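MgGH51 (Meripilus giganteus, PDB 6ZPV) hydrolyses terminal alpha-L-arabinofuranosyl residues as a GH51 arabinofuranosidase, probably trimming arabinose side chains from plant polysaccharides such as arabinoxylan. Local coordinates at residues Tyr479-Asn487 against Pro493-Gly501; Val503-Ala511 against Asn589-Pro599. One frame throughout, in Å; residues are numbered along the deposited sequence.

Contact 1 (Tyr479-Asn487 against Pro493-Gly501). With NAG (2-acetamido-2-deoxy-beta-D-glucopyranose), chain C.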
loop_
_atom_site.group_PDB
_atom_site.type_symbol
_atom_site.label_atom_id
_atom_site.label_comp_id
_atom_site.label_asym_id
_atom_site.label_seq_id
_atom_site.Cartn_x
_atom_site.Cartn_y
_atom_site.Cartn_z
ATOM N N TYR A 479 8.504 0.093 -6.779
ATOM C CA TYR A 479 7.837 1.267 -7.383
ATOM C C TYR A 479 7.075 2.047 -6.303
ATOM O O TYR A 479 6.592 1.442 -5.335
ATOM C CB TYR A 479 6.853 0.765 -8.460
ATOM C CG TYR A 479 6.158 1.806 -9.307
ATOM C CD1 TYR A 479 5.073 2.529 -8.871
ATOM C CD2 TYR A 479 6.616 2.045 -10.602
ATOM C CE1 TYR A 479 4.421 3.466 -9.659
ATOM C CE2 TYR A 479 5.949 2.956 -11.406
ATOM C CZ TYR A 479 4.855 3.672 -10.957
ATOM O OH TYR A 479 4.176 4.604 -11.725
ATOM N N ALA A 480 6.902 3.346 -6.497
ATOM C CA ALA A 480 6.014 4.075 -5.578
ATOM C C ALA A 480 5.328 5.221 -6.260
ATOM O O ALA A 480 5.943 5.853 -7.150
ATOM C CB ALA A 480 6.770 4.572 -4.373
ATOM N N PRO A 481 4.114 5.611 -5.817
ATOM C CA PRO A 481 3.272 4.869 -4.887
ATOM C C PRO A 481 2.657 3.613 -5.527
ATOM O O PRO A 481 2.495 3.489 -6.750
ATOM C CB PRO A 481 2.129 5.861 -4.528
ATOM C CG PRO A 481 2.687 7.190 -4.918
ATOM C CD PRO A 481 3.568 6.931 -6.130
ATOM N N LEU A 482 2.226 2.699 -4.641
ATOM C CA LEU A 482 1.596 1.434 -5.004
ATOM C C LEU A 482 0.163 1.621 -5.462
ATOM O O LEU A 482 -0.228 0.952 -6.436
ATOM C CB LEU A 482 1.686 0.531 -3.797
ATOM C CG LEU A 482 1.180 -0.901 -3.974
ATOM C CD1 LEU A 482 1.941 -1.643 -5.050
ATOM C CD2 LEU A 482 1.242 -1.635 -2.663
ATOM N N LEU A 483 -0.614 2.424 -4.724
ATOM C CA LEU A 483 -2.069 2.392 -4.846
ATOM C C LEU A 483 -2.647 3.783 -5.004
ATOM O O LEU A 483 -2.137 4.770 -4.422
ATOM C CB LEU A 483 -2.681 1.709 -3.616
ATOM C CG LEU A 483 -2.572 0.191 -3.607
ATOM C CD1 LEU A 483 -2.899 -0.410 -2.287
ATOM C CD2 LEU A 483 -3.467 -0.419 -4.663
ATOM N N GLN A 484 -3.790 3.847 -5.676
ATOM C CA GLN A 484 -4.509 5.106 -5.928
ATOM C C GLN A 484 -6.018 4.922 -5.977
ATOM O O GLN A 484 -6.530 4.248 -6.892
ATOM C CB GLN A 484 -4.070 5.706 -7.249
ATOM C CG GLN A 484 -4.842 6.930 -7.696
ATOM C CD GLN A 484 -4.641 7.285 -9.165
ATOM O OE1 GLN A 484 -4.163 6.499 -9.956
ATOM N NE2 GLN A 484 -5.064 8.487 -9.507
ATOM N N HIS A 485 -6.736 5.618 -5.095
ATOM C CA HIS A 485 -8.195 5.776 -5.237
ATOM C C HIS A 485 -8.401 6.876 -6.250
ATOM O O HIS A 485 -8.001 8.029 -6.044
ATOM C CB HIS A 485 -8.846 6.154 -3.892
ATOM C CG HIS A 485 -10.291 5.926 -3.914
ATOM N ND1 HIS A 485 -11.129 6.457 -4.904
ATOM C CD2 HIS A 485 -11.050 5.123 -3.119
ATOM C CE1 HIS A 485 -12.330 5.993 -4.631
ATOM N NE2 HIS A 485 -12.339 5.181 -3.549
ATOM N N VAL A 486 -9.005 6.550 -7.393
ATOM C CA VAL A 486 -9.160 7.543 -8.469
ATOM C C VAL A 486 -10.066 8.694 -8.084
ATOM O O VAL A 486 -10.032 9.716 -8.763
ATOM C CB VAL A 486 -9.593 6.904 -9.774
ATOM C CG1 VAL A 486 -8.568 5.929 -10.264
ATOM C CG2 VAL A 486 -11.007 6.300 -9.681
ATOM N N ASN A 487 -10.822 8.586 -7.010
ATOM C CA ASN A 487 -11.654 9.704 -6.558
ATOM C C ASN A 487 -10.996 10.542 -5.493
ATOM O O ASN A 487 -11.600 11.557 -5.058
ATOM C CB ASN A 487 -13.031 9.233 -6.087
ATOM C CG ASN A 487 -13.780 8.479 -7.147
ATOM O OD1 ASN A 487 -14.033 7.285 -7.051
ATOM N ND2 ASN A 487 -14.138 9.192 -8.219
ATOM N N PRO A 493 2.088 9.322 -11.164
ATOM C CA PRO A 493 1.313 8.113 -11.411
ATOM C C PRO A 493 1.489 7.079 -10.286
ATOM O O PRO A 493 2.407 7.159 -9.483
ATOM C CB PRO A 493 1.944 7.599 -12.715
ATOM C CG PRO A 493 3.391 7.947 -12.572
ATOM C CD PRO A 493 3.364 9.295 -11.861
ATOM N N ASP A 494 0.569 6.125 -10.254
ATOM C CA ASP A 494 0.520 5.070 -9.236
ATOM C C ASP A 494 0.440 3.687 -9.863
ATOM O O ASP A 494 -0.096 3.560 -10.977
ATOM C CB ASP A 494 -0.671 5.346 -8.312
ATOM C CG ASP A 494 -0.615 6.730 -7.735
ATOM O OD1 ASP A 494 0.227 7.000 -6.884
ATOM O OD2 ASP A 494 -1.450 7.611 -8.243
ATOM N N LEU A 495 0.915 2.667 -9.154
ATOM C CA LEU A 495 1.007 1.344 -9.777
ATOM C C LEU A 495 -0.352 0.669 -10.058
ATOM O O LEU A 495 -0.513 0.059 -11.119
ATOM C CB LEU A 495 1.901 0.411 -8.921
ATOM C CG LEU A 495 2.460 -0.764 -9.690
ATOM C CD1 LEU A 495 3.525 -0.319 -10.680
ATOM C CD2 LEU A 495 3.060 -1.793 -8.744
ATOM N N VAL A 496 -1.242 0.752 -9.095
ATOM C CA VAL A 496 -2.568 0.122 -9.176
ATOM C C VAL A 496 -3.596 1.143 -8.746
ATOM O O VAL A 496 -3.447 1.747 -7.679
ATOM C CB VAL A 496 -2.595 -1.130 -8.281
ATOM C CG1 VAL A 496 -4.006 -1.750 -8.241
ATOM C CG2 VAL A 496 -1.575 -2.163 -8.743
ATOM N N SER A 497 -4.657 1.313 -9.553
ATOM C CA SER A 497 -5.701 2.281 -9.246
ATOM C C SER A 497 -7.017 1.566 -9.029
ATOM O O SER A 497 -7.160 0.413 -9.428
ATOM C CB SER A 497 -5.790 3.335 -10.358
ATOM O OG SER A 497 -4.523 3.933 -10.597
ATOM N N TYR A 498 -7.984 2.245 -8.429
ATOM C CA TYR A 498 -9.293 1.612 -8.189
ATOM C C TYR A 498 -10.294 2.688 -7.848
ATOM O O TYR A 498 -9.955 3.807 -7.454
ATOM C CB TYR A 498 -9.221 0.584 -7.029
ATOM C CG TYR A 498 -8.528 1.143 -5.807
ATOM C CD1 TYR A 498 -9.204 1.848 -4.829
ATOM C CD2 TYR A 498 -7.148 1.071 -5.698
ATOM C CE1 TYR A 498 -8.535 2.433 -3.765
ATOM C CE2 TYR A 498 -6.482 1.701 -4.669
ATOM C CZ TYR A 498 -7.157 2.380 -3.701
ATOM O OH TYR A 498 -6.439 3.000 -2.709
ATOM N N ASP A 499 -11.561 2.324 -7.995
ATOM C CA ASP A 499 -12.653 3.077 -7.358
ATOM C C ASP A 499 -13.330 2.138 -6.343
ATOM O O ASP A 499 -12.737 1.128 -5.932
ATOM C CB ASP A 499 -13.626 3.634 -8.412
ATOM C CG ASP A 499 -14.429 2.606 -9.137
ATOM O OD1 ASP A 499 -14.308 1.389 -8.877
ATOM O OD2 ASP A 499 -15.230 3.049 -9.973
ATOM N N ALA A 500 -14.536 2.479 -5.896
ATOM C CA ALA A 500 -15.188 1.626 -4.880
ATOM C C ALA A 500 -15.488 0.220 -5.387
ATOM O O ALA A 500 -15.787 -0.618 -4.562
ATOM C CB ALA A 500 -16.455 2.324 -4.390
ATOM N N GLY A 501 -15.492 0.004 -6.700
ATOM C CA GLY A 501 -15.911 -1.293 -7.235
ATOM C C GLY A 501 -14.931 -2.115 -8.023
ATOM O O GLY A 501 -15.171 -3.291 -8.201
HETATM C C1 NAG C . -14.849 8.593 -9.293
HETATM C C2 NAG C . -16.132 9.401 -9.615
HETATM C C3 NAG C . -16.790 8.942 -10.912
HETATM C C4 NAG C . -15.752 8.843 -12.048
HETATM C C5 NAG C . -14.638 7.991 -11.583
HETATM C C6 NAG C . -13.530 7.701 -12.644
HETATM C C7 NAG C . -17.321 10.423 -7.739
HETATM C C8 NAG C . -18.303 10.110 -6.659
HETATM N N2 NAG C . -17.048 9.342 -8.462
HETATM O O3 NAG C . -17.829 9.867 -11.255
HETATM O O4 NAG C . -16.466 8.258 -13.170
HETATM O O5 NAG C . -14.029 8.601 -10.440
HETATM O O6 NAG C . -13.037 8.960 -13.035
HETATM O O7 NAG C . -16.914 11.559 -7.932
HETATM O O HOH W 1 5.023 7.955 -8.900
HETATM O O HOH W 2 -1.892 6.924 -11.545
HETATM O O HOH W 3 -15.676 5.159 -6.328
#

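Contact 2 (Val503-Ala511 against Asn589-Pro599). With NAG (2-acetamido-2-deoxy-beta-D-glucopyranose), chain B; NAG (2-acetamido-2-deoxy-beta-D-glucopyranose), chain C.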
loop_
_atom_site.group_PDB
_atom_site.type_symbol
_atom_site.label_atom_id
_atom_site.label_comp_id
_atom_site.label_asym_id
_atom_site.label_seq_id
_atom_site.Cartn_x
_atom_site.Cartn_y
_atom_site.Cartn_z
ATOM N N VAL A 503 -10.688 -2.476 -10.000
ATOM C CA VAL A 503 -9.247 -2.237 -9.972
ATOM C C VAL A 503 -8.731 -2.052 -11.429
ATOM O O VAL A 503 -9.244 -2.690 -12.346
ATOM C CB VAL A 503 -8.517 -3.381 -9.291
ATOM C CG1 VAL A 503 -7.034 -3.354 -9.425
ATOM C CG2 VAL A 503 -8.914 -3.521 -7.842
ATOM N N ILE A 504 -7.748 -1.187 -11.578
ATOM C CA ILE A 504 -7.061 -0.893 -12.835
ATOM C C ILE A 504 -5.592 -1.254 -12.644
ATOM O O ILE A 504 -4.902 -0.621 -11.812
ATOM C CB ILE A 504 -7.212 0.599 -13.206
ATOM C CG1 ILE A 504 -8.672 1.000 -13.365
ATOM C CG2 ILE A 504 -6.502 0.863 -14.520
ATOM C CD1 ILE A 504 -9.054 2.169 -12.711
ATOM N N LYS A 505 -5.106 -2.203 -13.418
ATOM C CA LYS A 505 -3.701 -2.629 -13.377
ATOM C C LYS A 505 -2.964 -1.823 -14.440
ATOM O O LYS A 505 -3.247 -1.927 -15.625
ATOM C CB LYS A 505 -3.621 -4.134 -13.674
ATOM C CG LYS A 505 -4.288 -5.002 -12.624
ATOM C CD LYS A 505 -4.473 -6.395 -12.962
ATOM C CE LYS A 505 -5.520 -6.991 -12.009
ATOM N NZ LYS A 505 -5.681 -8.442 -12.224
ATOM N N SER A 506 -2.001 -1.019 -14.018
ATOM C CA SER A 506 -1.282 -0.099 -14.927
ATOM C C SER A 506 -0.295 -0.855 -15.834
ATOM O O SER A 506 0.133 -1.978 -15.565
ATOM C CB SER A 506 -0.558 0.948 -14.156
ATOM O OG SER A 506 0.599 0.447 -13.477
ATOM N N THR A 507 0.189 -0.122 -16.844
ATOM C CA THR A 507 1.344 -0.603 -17.627
ATOM C C THR A 507 2.557 -0.936 -16.729
ATOM O O THR A 507 3.165 -1.991 -16.877
ATOM C CB THR A 507 1.723 0.454 -18.679
ATOM O OG1 THR A 507 1.968 1.680 -17.973
ATOM C CG2 THR A 507 0.639 0.669 -19.736
ATOM N N SER A 508 2.826 -0.034 -15.784
ATOM C CA SER A 508 3.928 -0.251 -14.859
ATOM C C SER A 508 3.700 -1.465 -13.953
ATOM O O SER A 508 4.674 -2.145 -13.639
ATOM C CB SER A 508 4.196 1.032 -14.044
ATOM O OG SER A 508 4.711 2.038 -14.891
ATOM N N PHE A 509 2.441 -1.716 -13.561
ATOM C CA PHE A 509 2.128 -2.936 -12.807
ATOM C C PHE A 509 2.547 -4.152 -13.608
ATOM O O PHE A 509 3.173 -5.079 -13.067
ATOM C CB PHE A 509 0.630 -2.995 -12.508
ATOM C CG PHE A 509 0.194 -4.335 -11.950
ATOM C CD1 PHE A 509 0.229 -4.577 -10.598
ATOM C CD2 PHE A 509 -0.236 -5.359 -12.796
ATOM C CE1 PHE A 509 -0.198 -5.805 -10.107
ATOM C CE2 PHE A 509 -0.675 -6.584 -12.299
ATOM C CZ PHE A 509 -0.629 -6.782 -10.940
ATOM N N PHE A 510 2.197 -4.192 -14.901
ATOM C CA PHE A 510 2.567 -5.362 -15.704
ATOM C C PHE A 510 4.079 -5.475 -15.853
ATOM O O PHE A 510 4.560 -6.600 -15.853
ATOM C CB PHE A 510 1.832 -5.349 -17.050
ATOM C CG PHE A 510 0.354 -5.627 -16.921
ATOM C CD1 PHE A 510 -0.088 -6.829 -16.391
ATOM C CD2 PHE A 510 -0.596 -4.706 -17.341
ATOM C CE1 PHE A 510 -1.443 -7.081 -16.306
ATOM C CE2 PHE A 510 -1.933 -4.956 -17.265
ATOM C CZ PHE A 510 -2.344 -6.132 -16.718
ATOM N N ALA A 511 4.806 -4.386 -15.972
ATOM C CA ALA A 511 6.278 -4.491 -15.991
ATOM C C ALA A 511 6.793 -5.063 -14.672
ATOM O O ALA A 511 7.674 -5.935 -14.669
ATOM C CB ALA A 511 6.920 -3.153 -16.314
ATOM N N ASN A 589 -3.688 2.462 -19.078
ATOM C CA ASN A 589 -4.941 1.889 -18.562
ATOM C C ASN A 589 -5.602 2.924 -17.665
ATOM O O ASN A 589 -4.992 3.494 -16.784
ATOM C CB ASN A 589 -4.664 0.570 -17.839
ATOM C CG ASN A 589 -4.157 -0.454 -18.854
ATOM O OD1 ASN A 589 -4.657 -0.468 -19.993
ATOM N ND2 ASN A 589 -3.207 -1.295 -18.429
ATOM N N THR A 590 -6.884 3.189 -17.935
ATOM C CA THR A 590 -7.636 4.243 -17.219
ATOM C C THR A 590 -8.960 3.702 -16.778
ATOM O O THR A 590 -9.377 2.614 -17.148
ATOM C CB THR A 590 -7.911 5.419 -18.173
ATOM O OG1 THR A 590 -8.811 4.945 -19.175
ATOM C CG2 THR A 590 -6.663 5.959 -18.806
ATOM N N PRO A 591 -9.706 4.448 -15.922
ATOM C CA PRO A 591 -11.008 3.937 -15.495
ATOM C C PRO A 591 -11.950 3.694 -16.689
ATOM O O PRO A 591 -12.687 2.691 -16.654
ATOM C CB PRO A 591 -11.537 5.085 -14.595
ATOM C CG PRO A 591 -10.267 5.616 -13.992
ATOM C CD PRO A 591 -9.271 5.616 -15.118
ATOM N N GLU A 592 -11.809 4.511 -17.746
ATOM C CA GLU A 592 -12.636 4.373 -18.954
ATOM C C GLU A 592 -12.205 3.187 -19.846
ATOM O O GLU A 592 -13.041 2.637 -20.561
ATOM C CB GLU A 592 -12.683 5.696 -19.717
ATOM C CG GLU A 592 -13.283 6.790 -18.878
ATOM C CD GLU A 592 -12.543 7.267 -17.641
ATOM O OE1 GLU A 592 -11.253 7.304 -17.681
ATOM O OE2 GLU A 592 -13.290 7.644 -16.618
ATOM N N ALA A 593 -10.933 2.859 -19.800
ATOM C CA ALA A 593 -10.334 1.820 -20.670
ATOM C C ALA A 593 -9.342 1.043 -19.809
ATOM O O ALA A 593 -8.127 1.221 -19.951
ATOM C CB ALA A 593 -9.720 2.380 -21.932
ATOM N N PRO A 594 -9.811 0.246 -18.859
ATOM C CA PRO A 594 -8.910 -0.286 -17.857
ATOM C C PRO A 594 -8.039 -1.436 -18.358
ATOM O O PRO A 594 -7.108 -1.817 -17.671
ATOM C CB PRO A 594 -9.854 -0.826 -16.766
ATOM C CG PRO A 594 -11.165 -1.075 -17.483
ATOM C CD PRO A 594 -11.234 -0.007 -18.547
ATOM N N GLN A 595 -8.360 -1.984 -19.532
ATOM C CA GLN A 595 -7.595 -3.072 -20.145
ATOM C C GLN A 595 -7.123 -2.681 -21.542
ATOM O O GLN A 595 -6.949 -3.534 -22.440
ATOM C CB GLN A 595 -8.356 -4.386 -20.071
ATOM C CG GLN A 595 -8.619 -4.854 -18.651
ATOM C CD GLN A 595 -9.257 -6.199 -18.662
ATOM O OE1 GLN A 595 -10.334 -6.372 -19.223
ATOM N NE2 GLN A 595 -8.601 -7.163 -18.056
ATOM N N ALA A 596 -6.844 -1.413 -21.742
ATOM C CA ALA A 596 -6.306 -0.961 -23.027
ATOM C C ALA A 596 -4.991 -1.670 -23.346
ATOM O O ALA A 596 -4.742 -2.049 -24.515
ATOM C CB ALA A 596 -6.077 0.536 -23.011
ATOM N N ILE A 597 -4.114 -1.828 -22.377
ATOM C CA ILE A 597 -2.745 -2.382 -22.522
ATOM C C ILE A 597 -2.556 -3.536 -21.560
ATOM O O ILE A 597 -2.441 -3.293 -20.340
ATOM C CB ILE A 597 -1.664 -1.321 -22.308
ATOM C CG1 ILE A 597 -1.830 -0.069 -23.173
ATOM C CG2 ILE A 597 -0.285 -1.916 -22.478
ATOM C CD1 ILE A 597 -1.736 -0.309 -24.635
ATOM N N VAL A 598 -2.551 -4.759 -22.092
ATOM C CA VAL A 598 -2.343 -5.975 -21.296
ATOM C C VAL A 598 -1.334 -6.857 -21.998
ATOM O O VAL A 598 -1.173 -6.813 -23.221
ATOM C CB VAL A 598 -3.672 -6.690 -21.054
ATOM C CG1 VAL A 598 -4.635 -5.781 -20.279
ATOM C CG2 VAL A 598 -4.255 -7.199 -22.354
ATOM N N PRO A 599 -0.601 -7.674 -21.239
ATOM C CA PRO A 599 0.416 -8.515 -21.852
ATOM C C PRO A 599 -0.232 -9.614 -22.713
ATOM O O PRO A 599 -1.348 -10.066 -22.417
ATOM C CB PRO A 599 1.174 -9.101 -20.661
ATOM C CG PRO A 599 0.580 -8.665 -19.491
ATOM C CD PRO A 599 -0.589 -7.743 -19.781
HETATM C C1 NAG B . -16.318 8.994 -14.383
HETATM C C2 NAG B . -16.769 8.096 -15.532
HETATM C C3 NAG B . -16.826 8.830 -16.910
HETATM C C4 NAG B . -17.671 10.094 -16.792
HETATM C C5 NAG B . -17.146 10.879 -15.557
HETATM C C6 NAG B . -17.853 12.183 -15.275
HETATM C C7 NAG B . -16.204 5.762 -15.295
HETATM C C8 NAG B . -15.141 4.712 -15.617
HETATM N N2 NAG B . -15.933 7.005 -15.658
HETATM O O3 NAG B . -17.306 8.004 -17.983
HETATM O O4 NAG B . -17.635 10.843 -18.063
HETATM O O5 NAG B . -17.140 10.091 -14.293
HETATM O O6 NAG B . -19.131 11.862 -14.681
HETATM O O7 NAG B . -17.300 5.478 -14.794
HETATM C C1 NAG C . -14.849 8.593 -9.293
HETATM C C2 NAG C . -16.132 9.401 -9.615
HETATM C C3 NAG C . -16.790 8.942 -10.912
HETATM C C4 NAG C . -15.752 8.843 -12.048
HETATM C C5 NAG C . -14.638 7.991 -11.583
HETATM C C6 NAG C . -13.530 7.701 -12.644
HETATM C C7 NAG C . -17.321 10.423 -7.739
HETATM C C8 NAG C . -18.303 10.110 -6.659
HETATM N N2 NAG C . -17.048 9.342 -8.462
HETATM O O3 NAG C . -17.829 9.867 -11.255
HETATM O O4 NAG C . -16.466 8.258 -13.170
HETATM O O5 NAG C . -14.029 8.601 -10.440
HETATM O O6 NAG C . -13.037 8.960 -13.035
HETATM O O7 NAG C . -16.914 11.559 -7.932
HETATM O O HOH W 4 -6.990 -3.374 -15.286
HETATM O O HOH W 5 -5.122 -3.504 -16.973
HETATM O O HOH W 6 -1.345 2.381 -17.224
#

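Contact 1 (Tyr479-Asn487 against Pro493-Gly501)
With chi1 at 48°, CG of Y498 stands between its own backbone N and carbonyl carbon. This folds the ring back over the peptide that joins Q484 to H485. Q484 O lies over one ring face, 3.4 Å from Y498 CE2. H485 CA makes a CH-pi contact 4.1 Å from the centroid of the Y498 ring. The edge of Y498 also turns to the face of H485, an offset edge-to-face pair with planes at 71°. L483 CD2 packs against Y498 CE2 at 3.7 Å, and Y498 OH bonds to H27 O. Replacing this tyrosine by alanine is likely to uncover the Q484-H485 peptide and leave H27 O without the hydroxyl donor.

Q484 is extended, which carries its amide along to S497. S497 OG donates to Q484 OE1 at 2.7 Å, tilted from the carbonyl plane. Q484 NE2 turns to T489 OG1. Strands 483-485 and 496-498 form a short parallel pair that follows the last strand of the (beta/alpha)8 barrel. V496 N donates to L482 O, Y498 N to Q484 O and V486 N to Y498 O; the bond from Q484 N to V496 O is weak. Next to barrel strand 474-479, L495 CD1 sits over the centre of the Y479 ring, 3.7 Å from the centroid.

At the far end, N487 ND2 is joined to C1 of an N-glycan sugar at 1.4 Å. The chemistry thus grades from buried apolar packing, through backbone hydrogen bonds and a serine-glutamine bond, to a glycosylated outer turn.

Contact 2 (Val503-Ala511 against Asn589-Pro599)
I504 and P594 bring their CA atoms within 5.4 Å, where strand 503-505 passes the irregular loop 589-599. S506 is the N-cap of helix 507-517; its OG accepts from F509 N and also bonds to L495 O. One water accepts from K505 N and donates to P594 O. A second donates to both K505 O and P594 O. A third accepts from T507 N and N589 N.

The direct polar link is the amide of N589. Its ND2 donates to K505 O at 2.9 Å, in the carbonyl plane. Its second N-H runs nearly straight to I597 O, at 171°, while N589 OD1 takes I597 N on a lone pair at 2.8 Å. Three bonds therefore fix the rotation of this buried amide. ND2 lies at the edge of the F510 ring. P599 CD sits over the centre of that ring, 3.5 Å from the centroid, and F509 CD2 lies over the opposite face.

I504 divides its branches: CG2 packs on N589 CB, CD1 meets P591 CG at 3.9 Å, and CG1 lies against P594 CB. T507 CG2 touches I597 CG2. Further out, E592 OE2 accepts from N2 of the second glycan sugar, and P591 CB packs on its acetamido methyl. N589, bridging waters, I504 packing and a CH-pi contact thus join the loop to strand and helix, and its outer turn touches the glycan.

Overall arrangement
Contact 1 is buried, about 9 Å from the centre of the molecule; contact 2, about 11 Å away between centres, is only partly buried. They share a three-stranded sheet, in which strand 496-498 lies between 483-485 and 503-505. L495 O meets S506 OG, the helix cap, and L495 CD1 packs on the start of helix 507-517. Contact 1 rests largely on backbone pairing between strands close in sequence, with aromatic packing, beside the parallel barrel. Contact 2 instead brings in a distant loop between strands 575-582 and 600-605 of the antiparallel C-terminal sheet, through side chains and waters. One N-glycan spans both: N487 carries it and P591 and E592 meet it.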